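Local coordinates for adhesion G-protein coupled receptor G6 (Danio rerio, PDB 6V55) that probably acts as a cell-surface adhesion receptor in myelination, its calcium-binding extracellular region linking outside cues to G-protein signalling, at residues Thr602-Ser613 against Thr633-Asp641. Residues are numbered along the deposited sequence; the frame is centred on the assembly and turned at random.
Sequences TISSKNLVVGVS and TTDPQIDFD
I638 packs against V609 and G611, and F640 against T602 and S613, where strand 637-639 and the residue following it meet the hairpin formed by 600-603 and 608-614, a worked example of two sheets meeting through side chains. The tight part centres on G611, where I638 CD1 lies 3.5 Å from G611 N and also 3.7 Å from V609 CG2. With CG anti to its carbonyl carbon (chi1 -76°), F640 brings its ring tip, CZ, to 4.0 Å from G611 CA. I638 CG2 sits over one face of that ring, while T602 OG1 comes in at its edge, in plane, 3.3 Å from CE1; S613 CB approaches obliquely. Replacing F640 by an alanine removes the ring, which would probably leave a gap beside G611 and deprive T602, S613 and I638 CG2 of their aromatic neighbour.

Toward the turn, P636 stays buried against V609, but the outer side at T634, D635 and K606 is looser and more open. S604 OG donates to P636 O (2.9 Å), 22° off the carbonyl plane, and D635 rests against the S605-K606 backbone, its OD1 3.3 Å from K606 CA. Behind the hairpin, helix 555-568 packs on I603 and L608. Strands 608-613 and 637-639, crossing at -35° in two facing layers, suit the beta-sandwich of a GAIN domain, the GPS-containing module of adhesion receptors.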
ATOM      1  N   THR A 602       4.575  33.558 -23.254  1.00 10.83           N
ATOM      2  CA  THR A 602       5.341  32.363 -23.569  1.00 12.72           C
ATOM      3  C   THR A 602       4.759  31.170 -22.817  1.00 16.67           C
ATOM      4  O   THR A 602       4.444  31.275 -21.627  1.00 19.33           O
ATOM      5  CB  THR A 602       6.797  32.584 -23.198  1.00 15.92           C
ATOM      6  OG1 THR A 602       7.229  33.864 -23.691  1.00 24.69           O
ATOM      7  CG2 THR A 602       7.645  31.552 -23.793  1.00 16.48           C
ATOM      8  N   ILE A 603       4.576  30.043 -23.509  1.00 15.95           N
ATOM      9  CA  ILE A 603       4.078  28.817 -22.887  1.00 12.49           C
ATOM     10  C   ILE A 603       5.124  27.727 -23.058  1.00 11.49           C
ATOM     11  O   ILE A 603       5.398  27.297 -24.180  1.00 14.93           O
ATOM     12  CB  ILE A 603       2.738  28.363 -23.469  1.00 10.01           C
ATOM     13  CG1 ILE A 603       1.653  29.380 -23.163  1.00 12.68           C
ATOM     14  CG2 ILE A 603       2.355  27.083 -22.826  1.00 10.26           C
ATOM     15  CD1 ILE A 603       1.211  30.023 -24.363  1.00 16.78           C
ATOM     16  N   SER A 604       5.694  27.273 -21.954  1.00 11.37           N
ATOM     17  CA  SER A 604       6.803  26.340 -22.003  1.00 15.43           C
ATOM     18  C   SER A 604       6.386  24.941 -21.573  1.00 26.43           C
ATOM     19  O   SER A 604       5.388  24.740 -20.868  1.00 36.65           O
ATOM     20  CB  SER A 604       7.956  26.810 -21.112  1.00 14.65           C
ATOM     21  OG  SER A 604       9.165  26.151 -21.451  1.00 20.79           O
ATOM     22  N   SER A 605       7.191  23.977 -22.001  1.00 21.78           N
ATOM     23  CA  SER A 605       7.094  22.592 -21.569  1.00 20.34           C
ATOM     24  C   SER A 605       8.478  21.981 -21.734  1.00 20.38           C
ATOM     25  O   SER A 605       9.434  22.687 -22.074  1.00 24.28           O
ATOM     26  CB  SER A 605       6.049  21.843 -22.384  1.00 28.37           C
ATOM     27  OG  SER A 605       6.460  21.837 -23.738  1.00 38.06           O
ATOM     28  N   LYS A 606       8.580  20.661 -21.530  1.00 22.19           N
ATOM     29  CA  LYS A 606       9.879  19.996 -21.600  1.00 27.52           C
ATOM     30  C   LYS A 606      10.422  19.957 -23.030  1.00 29.79           C
ATOM     31  O   LYS A 606      11.580  20.325 -23.250  1.00 29.67           O
ATOM     32  CB  LYS A 606       9.787  18.595 -20.991  1.00 34.80           C
ATOM     33  CG  LYS A 606      11.151  17.914 -20.734  1.00 42.34           C
ATOM     34  CD  LYS A 606      11.070  16.384 -20.988  1.00 49.50           C
ATOM     35  CE  LYS A 606      12.430  15.741 -21.324  1.00 51.22           C
ATOM     36  NZ  LYS A 606      12.676  15.595 -22.799  1.00 48.21           N
ATOM     37  N   ASN A 607       9.595  19.605 -24.023  1.00 28.18           N
ATOM     38  CA  ASN A 607      10.075  19.523 -25.405  1.00 34.59           C
ATOM     39  C   ASN A 607       9.467  20.557 -26.358  1.00 35.72           C
ATOM     40  O   ASN A 607       9.667  20.442 -27.577  1.00 32.04           O
ATOM     41  CB  ASN A 607       9.812  18.136 -25.989  1.00 32.98           C
ATOM     42  CG  ASN A 607      10.378  17.037 -25.147  1.00 31.96           C
ATOM     43  OD1 ASN A 607      11.596  16.931 -24.975  1.00 41.29           O
ATOM     44  ND2 ASN A 607       9.496  16.181 -24.629  1.00 23.53           N
ATOM     45  N   LEU A 608       8.732  21.551 -25.852  1.00 38.85           N
ATOM     46  CA  LEU A 608       7.975  22.464 -26.700  1.00 12.26           C
ATOM     47  C   LEU A 608       7.765  23.783 -25.977  1.00 15.43           C
ATOM     48  O   LEU A 608       7.164  23.810 -24.899  1.00 14.49           O
ATOM     49  CB  LEU A 608       6.612  21.883 -27.067  1.00 11.77           C
ATOM     50  CG  LEU A 608       5.757  22.801 -27.945  1.00 14.21           C
ATOM     51  CD1 LEU A 608       6.368  22.974 -29.311  1.00 11.28           C
ATOM     52  CD2 LEU A 608       4.331  22.318 -28.060  1.00 14.68           C
ATOM     53  N   VAL A 609       8.226  24.875 -26.577  1.00 16.91           N
ATOM     54  CA  VAL A 609       7.898  26.208 -26.092  1.00 16.97           C
ATOM     55  C   VAL A 609       7.275  26.988 -27.241  1.00 18.37           C
ATOM     56  O   VAL A 609       7.757  26.910 -28.380  1.00 26.14           O
ATOM     57  CB  VAL A 609       9.129  26.916 -25.491  1.00 19.98           C
ATOM     58  CG1 VAL A 609      10.348  26.880 -26.413  1.00 20.29           C
ATOM     59  CG2 VAL A 609       8.795  28.305 -25.073  1.00 12.12           C
ATOM     60  N   VAL A 610       6.123  27.622 -26.981  1.00 15.23           N
ATOM     61  CA  VAL A 610       5.474  28.450 -27.995  1.00 14.33           C
ATOM     62  C   VAL A 610       5.299  29.839 -27.407  1.00 18.66           C
ATOM     63  O   VAL A 610       5.168  30.016 -26.189  1.00 24.59           O
ATOM     64  CB  VAL A 610       4.119  27.891 -28.527  1.00 12.12           C
ATOM     65  CG1 VAL A 610       4.263  26.445 -29.035  1.00 13.04           C
ATOM     66  CG2 VAL A 610       2.970  28.009 -27.526  1.00  9.67           C
ATOM     67  N   GLY A 611       5.359  30.833 -28.273  1.00 17.56           N
ATOM     68  CA  GLY A 611       5.310  32.212 -27.819  1.00 13.80           C
ATOM     69  C   GLY A 611       4.585  33.073 -28.820  1.00 13.11           C
ATOM     70  O   GLY A 611       4.623  32.825 -30.029  1.00 13.52           O
ATOM     71  N   VAL A 612       3.890  34.073 -28.306  1.00 14.13           N
ATOM     72  CA  VAL A 612       3.271  35.100 -29.123  1.00 15.66           C
ATOM     73  C   VAL A 612       3.777  36.420 -28.583  1.00 23.61           C
ATOM     74  O   VAL A 612       4.073  36.537 -27.389  1.00 26.27           O
ATOM     75  CB  VAL A 612       1.736  35.044 -29.082  1.00 16.39           C
ATOM     76  CG1 VAL A 612       1.243  33.965 -29.997  1.00 21.14           C
ATOM     77  CG2 VAL A 612       1.267  34.747 -27.675  1.00 17.40           C
ATOM     78  N   SER A 613       3.932  37.398 -29.477  1.00 27.87           N
ATOM     79  CA  SER A 613       4.227  38.774 -29.099  1.00 26.38           C
ATOM     80  C   SER A 613       3.552  39.701 -30.095  1.00 23.15           C
ATOM     81  O   SER A 613       3.355  39.339 -31.261  1.00 23.78           O
ATOM     82  CB  SER A 613       5.727  39.068 -29.065  1.00 26.81           C
ATOM     83  OG  SER A 613       6.247  39.208 -30.373  1.00 30.38           O
ATOM     84  N   THR A 633      18.002  25.384 -15.898  1.00 83.58           N
ATOM     85  CA  THR A 633      16.616  25.215 -16.299  1.00 70.59           C
ATOM     86  C   THR A 633      16.610  24.026 -17.247  1.00 64.21           C
ATOM     87  O   THR A 633      17.580  23.807 -17.975  1.00 64.68           O
ATOM     88  CB  THR A 633      16.082  26.496 -16.973  1.00 64.46           C
ATOM     89  OG1 THR A 633      16.301  27.618 -16.107  1.00 59.87           O
ATOM     90  CG2 THR A 633      14.564  26.424 -17.295  1.00 61.67           C
ATOM     91  N   THR A 634      15.564  23.212 -17.182  1.00 59.89           N
ATOM     92  CA  THR A 634      15.473  22.078 -18.085  1.00 59.25           C
ATOM     93  C   THR A 634      14.605  22.358 -19.313  1.00 55.70           C
ATOM     94  O   THR A 634      14.686  21.609 -20.298  1.00 55.12           O
ATOM     95  CB  THR A 634      14.977  20.843 -17.304  1.00 60.27           C
ATOM     96  OG1 THR A 634      15.227  19.648 -18.055  1.00 61.08           O
ATOM     97  CG2 THR A 634      13.506  20.939 -16.919  1.00 59.04           C
ATOM     98  N   ASP A 635      13.820  23.469 -19.306  1.00 50.29           N
ATOM     99  CA  ASP A 635      12.863  23.789 -20.353  1.00 41.36           C
ATOM    100  C   ASP A 635      13.350  24.958 -21.193  1.00 41.01           C
ATOM    101  O   ASP A 635      13.970  25.886 -20.660  1.00 41.79           O
ATOM    102  CB  ASP A 635      11.494  24.132 -19.758  1.00 37.21           C
ATOM    103  CG  ASP A 635      10.788  22.905 -19.188  1.00 39.03           C
ATOM    104  OD1 ASP A 635      11.377  21.806 -19.226  1.00 40.63           O
ATOM    105  OD2 ASP A 635       9.652  23.021 -18.703  1.00 39.62           O
ATOM    106  N   PRO A 636      13.101  24.942 -22.502  1.00 39.05           N
ATOM    107  CA  PRO A 636      13.562  26.052 -23.341  1.00 38.58           C
ATOM    108  C   PRO A 636      12.646  27.266 -23.232  1.00 33.76           C
ATOM    109  O   PRO A 636      11.436  27.148 -23.009  1.00 31.64           O
ATOM    110  CB  PRO A 636      13.557  25.457 -24.757  1.00 36.02           C
ATOM    111  CG  PRO A 636      12.591  24.332 -24.701  1.00 35.94           C
ATOM    112  CD  PRO A 636      12.619  23.802 -23.307  1.00 37.24           C
ATOM    113  N   GLN A 637      13.255  28.442 -23.378  1.00 30.43           N
ATOM    114  CA  GLN A 637      12.594  29.735 -23.250  1.00 31.95           C
ATOM    115  C   GLN A 637      12.703  30.509 -24.563  1.00 31.52           C
ATOM    116  O   GLN A 637      13.405  30.106 -25.490  1.00 32.31           O
ATOM    117  CB  GLN A 637      13.221  30.543 -22.112  1.00 37.75           C
ATOM    118  CG  GLN A 637      12.276  31.387 -21.275  1.00 40.97           C
ATOM    119  CD  GLN A 637      13.008  32.015 -20.102  1.00 45.55           C
ATOM    120  OE1 GLN A 637      13.999  31.459 -19.615  1.00 45.57           O
ATOM    121  NE2 GLN A 637      12.535  33.179 -19.646  1.00 47.54           N
ATOM    122  N   ILE A 638      12.006  31.642 -24.647  1.00 29.06           N
ATOM    123  CA  ILE A 638      11.988  32.455 -25.856  1.00 27.60           C
ATOM    124  C   ILE A 638      12.477  33.856 -25.520  1.00 33.34           C
ATOM    125  O   ILE A 638      11.898  34.533 -24.662  1.00 31.37           O
ATOM    126  CB  ILE A 638      10.596  32.507 -26.497  1.00 22.70           C
ATOM    127  CG1 ILE A 638      10.246  31.152 -27.078  1.00 23.06           C
ATOM    128  CG2 ILE A 638      10.547  33.532 -27.635  1.00 17.80           C
ATOM    129  CD1 ILE A 638       8.819  31.087 -27.564  1.00 24.33           C
ATOM    130  N   ASP A 639      13.544  34.282 -26.197  1.00 36.89           N
ATOM    131  CA  ASP A 639      13.976  35.675 -26.231  1.00 36.92           C
ATOM    132  C   ASP A 639      13.297  36.352 -27.419  1.00 35.19           C
ATOM    133  O   ASP A 639      13.498  35.940 -28.568  1.00 37.69           O
ATOM    134  CB  ASP A 639      15.498  35.733 -26.363  1.00 43.43           C
ATOM    135  CG  ASP A 639      16.100  37.066 -25.933  1.00 52.75           C
ATOM    136  OD1 ASP A 639      15.507  38.148 -26.174  1.00 53.87           O
ATOM    137  OD2 ASP A 639      17.218  37.022 -25.371  1.00 58.29           O
ATOM    138  N   PHE A 640      12.521  37.403 -27.155  1.00 32.02           N
ATOM    139  CA  PHE A 640      11.767  38.062 -28.216  1.00 30.88           C
ATOM    140  C   PHE A 640      12.495  39.240 -28.851  1.00 40.52           C
ATOM    141  O   PHE A 640      12.063  39.722 -29.903  1.00 44.69           O
ATOM    142  CB  PHE A 640      10.426  38.563 -27.678  1.00 25.48           C
ATOM    143  CG  PHE A 640       9.399  37.477 -27.486  1.00 24.00           C
ATOM    144  CD1 PHE A 640       9.178  36.936 -26.221  1.00 21.28           C
ATOM    145  CD2 PHE A 640       8.646  37.011 -28.564  1.00 25.77           C
ATOM    146  CE1 PHE A 640       8.239  35.955 -26.035  1.00 18.87           C
ATOM    147  CE2 PHE A 640       7.687  36.020 -28.384  1.00 24.36           C
ATOM    148  CZ  PHE A 640       7.488  35.492 -27.122  1.00 21.62           C
ATOM    149  N   ASP A 641      13.556  39.742 -28.230  1.00 44.55           N
ATOM    150  CA  ASP A 641      14.196  40.976 -28.665  1.00 45.45           C
ATOM    151  C   ASP A 641      15.572  40.760 -29.260  1.00 40.80           C
ATOM    152  O   ASP A 641      15.892  41.340 -30.293  1.00 44.89           O
ATOM    153  CB  ASP A 641      14.313  41.948 -27.484  1.00 53.03           C
ATOM    154  CG  ASP A 641      12.959  42.346 -26.910  1.00 61.81           C
ATOM    155  OD1 ASP A 641      11.917  42.021 -27.530  1.00 63.38           O
ATOM    156  OD2 ASP A 641      12.938  42.981 -25.829  1.00 66.72           O
TER